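Local coordinates for alcohol dehydrogenase superfamily protein (Novosphingobium aromaticivorans, PDB 3GAZ) that probably acts as an NADP-dependent oxidoreductase of the medium-chain alcohol dehydrogenase and enoyl reductase family, at residues D302-S307 and G329-T334. Sequence-based numbering, arbitrary orientation.
Sequences DPRTFS and GKIAIT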
loop_
_atom_site.group_PDB
_atom_site.type_symbol
_atom_site.label_atom_id
_atom_site.label_comp_id
_atom_site.label_asym_id
_atom_site.label_seq_id
_atom_site.Cartn_x
_atom_site.Cartn_y
_atom_site.Cartn_z
ATOM N N ASP A 302 4.699 26.429 -12.795
ATOM C CA ASP A 302 5.759 26.653 -13.778
ATOM C C ASP A 302 5.058 26.589 -15.144
ATOM O O ASP A 302 4.302 25.653 -15.415
ATOM C CB ASP A 302 6.830 25.563 -13.649
ATOM C CG ASP A 302 8.023 25.794 -14.561
ATOM O OD1 ASP A 302 7.845 25.766 -15.798
ATOM O OD2 ASP A 302 9.142 25.999 -14.039
ATOM N N PRO A 303 5.291 27.592 -16.011
ATOM C CA PRO A 303 4.695 27.698 -17.352
ATOM C C PRO A 303 4.943 26.522 -18.287
ATOM O O PRO A 303 4.180 26.304 -19.224
ATOM C CB PRO A 303 5.304 28.988 -17.911
ATOM C CG PRO A 303 5.731 29.753 -16.692
ATOM C CD PRO A 303 6.263 28.677 -15.793
ATOM N N ARG A 304 6.012 25.773 -18.043
ATOM C CA ARG A 304 6.346 24.628 -18.881
ATOM C C ARG A 304 5.273 23.539 -18.872
ATOM O O ARG A 304 4.643 23.287 -17.844
ATOM C CB ARG A 304 7.685 24.034 -18.444
ATOM C CG ARG A 304 8.891 24.836 -18.915
ATOM C CD ARG A 304 10.179 24.292 -18.335
ATOM N NE ARG A 304 10.299 24.578 -16.908
ATOM C CZ ARG A 304 11.348 24.238 -16.162
ATOM N NH1 ARG A 304 12.369 23.592 -16.708
ATOM N NH2 ARG A 304 11.383 24.561 -14.874
ATOM N N THR A 305 5.071 22.902 -20.024
ATOM C CA THR A 305 4.087 21.829 -20.142
ATOM C C THR A 305 4.768 20.513 -20.508
ATOM O O THR A 305 5.841 20.504 -21.125
ATOM C CB THR A 305 3.007 22.160 -21.199
ATOM O OG1 THR A 305 3.631 22.490 -22.447
ATOM C CG2 THR A 305 2.154 23.338 -20.734
ATOM N N PHE A 306 4.138 19.405 -20.112
ATOM C CA PHE A 306 4.660 18.066 -20.359
ATOM C C PHE A 306 3.502 17.098 -20.589
ATOM O O PHE A 306 2.566 17.037 -19.792
ATOM C CB PHE A 306 5.477 17.590 -19.148
ATOM C CG PHE A 306 6.596 18.516 -18.768
ATOM C CD1 PHE A 306 7.879 18.329 -19.275
ATOM C CD2 PHE A 306 6.357 19.600 -17.930
ATOM C CE1 PHE A 306 8.912 19.211 -18.953
ATOM C CE2 PHE A 306 7.379 20.489 -17.604
ATOM C CZ PHE A 306 8.665 20.292 -18.119
ATOM N N SER A 307 3.563 16.345 -21.681
ATOM C CA SER A 307 2.515 15.375 -21.984
ATOM C C SER A 307 2.815 14.116 -21.183
ATOM O O SER A 307 3.874 14.002 -20.576
ATOM C CB SER A 307 2.527 15.026 -23.469
ATOM O OG SER A 307 3.735 14.360 -23.790
ATOM N N GLY A 329 7.830 27.271 -9.225
ATOM C CA GLY A 329 6.449 26.989 -8.913
ATOM C C GLY A 329 6.443 25.482 -9.111
ATOM O O GLY A 329 7.514 24.879 -9.147
ATOM N N LYS A 330 5.283 24.859 -9.260
ATOM C CA LYS A 330 5.258 23.413 -9.429
ATOM C C LYS A 330 5.056 22.976 -10.880
ATOM O O LYS A 330 4.647 23.766 -11.730
ATOM C CB LYS A 330 4.191 22.809 -8.502
ATOM C CG LYS A 330 4.517 23.007 -7.012
ATOM C CD LYS A 330 3.443 22.444 -6.079
ATOM C CE LYS A 330 3.190 20.959 -6.335
ATOM N NZ LYS A 330 4.421 20.139 -6.176
ATOM N N ILE A 331 5.365 21.710 -11.150
ATOM C CA ILE A 331 5.249 21.138 -12.484
ATOM C C ILE A 331 4.008 20.264 -12.607
ATOM O O ILE A 331 3.759 19.402 -11.761
ATOM C CB ILE A 331 6.475 20.251 -12.822
ATOM C CG1 ILE A 331 7.760 21.081 -12.771
ATOM C CG2 ILE A 331 6.289 19.604 -14.191
ATOM C CD1 ILE A 331 7.873 22.134 -13.863
ATOM N N ALA A 332 3.241 20.487 -13.670
ATOM C CA ALA A 332 2.036 19.717 -13.924
ATOM C C ALA A 332 2.163 18.995 -15.262
ATOM O O ALA A 332 2.693 19.537 -16.235
ATOM C CB ALA A 332 0.819 20.628 -13.946
ATOM N N ILE A 333 1.686 17.758 -15.291
ATOM C CA ILE A 333 1.718 16.955 -16.499
ATOM C C ILE A 333 0.326 17.000 -17.099
ATOM O O ILE A 333 -0.655 16.779 -16.396
ATOM C CB ILE A 333 2.046 15.482 -16.180
ATOM C CG1 ILE A 333 3.448 15.375 -15.578
ATOM C CG2 ILE A 333 1.912 14.631 -17.446
ATOM C CD1 ILE A 333 3.697 14.058 -14.874
ATOM N N THR A 334 0.235 17.294 -18.394
ATOM C CA THR A 334 -1.062 17.325 -19.050
ATOM C C THR A 334 -1.341 15.936 -19.602
ATOM O O THR A 334 -0.707 15.503 -20.565
ATOM C CB THR A 334 -1.100 18.333 -20.212
ATOM O OG1 THR A 334 -0.837 19.649 -19.712
ATOM C CG2 THR A 334 -2.471 18.308 -20.879
HETATM O O HOH W 1 4.284 22.873 -15.136
HETATM O O HOH W 2 1.610 20.207 -18.576
#
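The two strands of a beta-alpha-beta unit, 306-307 and 332-334, with helix 311-319 between them, run side by side here with the loops that lead into them. Their backbones bond directly near the two ends: Asp302 N donates to Lys330 O (2.9 Å), and Thr334 N donates to Phe306 O (2.7 Å). Where the segments bow apart, one water donates to Asp302 O and Arg304 O while accepting from Ala332 N; a second accepts from Phe306 N, donates to Ala332 O and hydrogen-bonds Thr334 OG1. Side chains also meet there: Ile331 lays CD1 against Asp302 CB (3.6 Å) and CG2 against Phe306 CE2 (3.7 Å). Phe306 rests on Ala314 and Ile331 on Val318 of the helix, where flat ring and branched chain suit the buried apolar side. With CG anti to the backbone N (chi1 -175°), Asp302 turns its carboxylate to Arg304: OD1 accepts from Arg304 N, closing an Asx turn. The guanidinium grips side-on, Arg304 NE to OD1 and Arg304 NH2 to OD2 (2.8 Å), the latter from above the carboxylate plane; OD2 also accepts from Arg328 N. Replacing Asp302 by alanine is likely to leave the Arg304 guanidinium without its carboxylate and the turn unfastened. Paired charges and Asx turn probably help hold the bend, while water bonds backbone groups it parts.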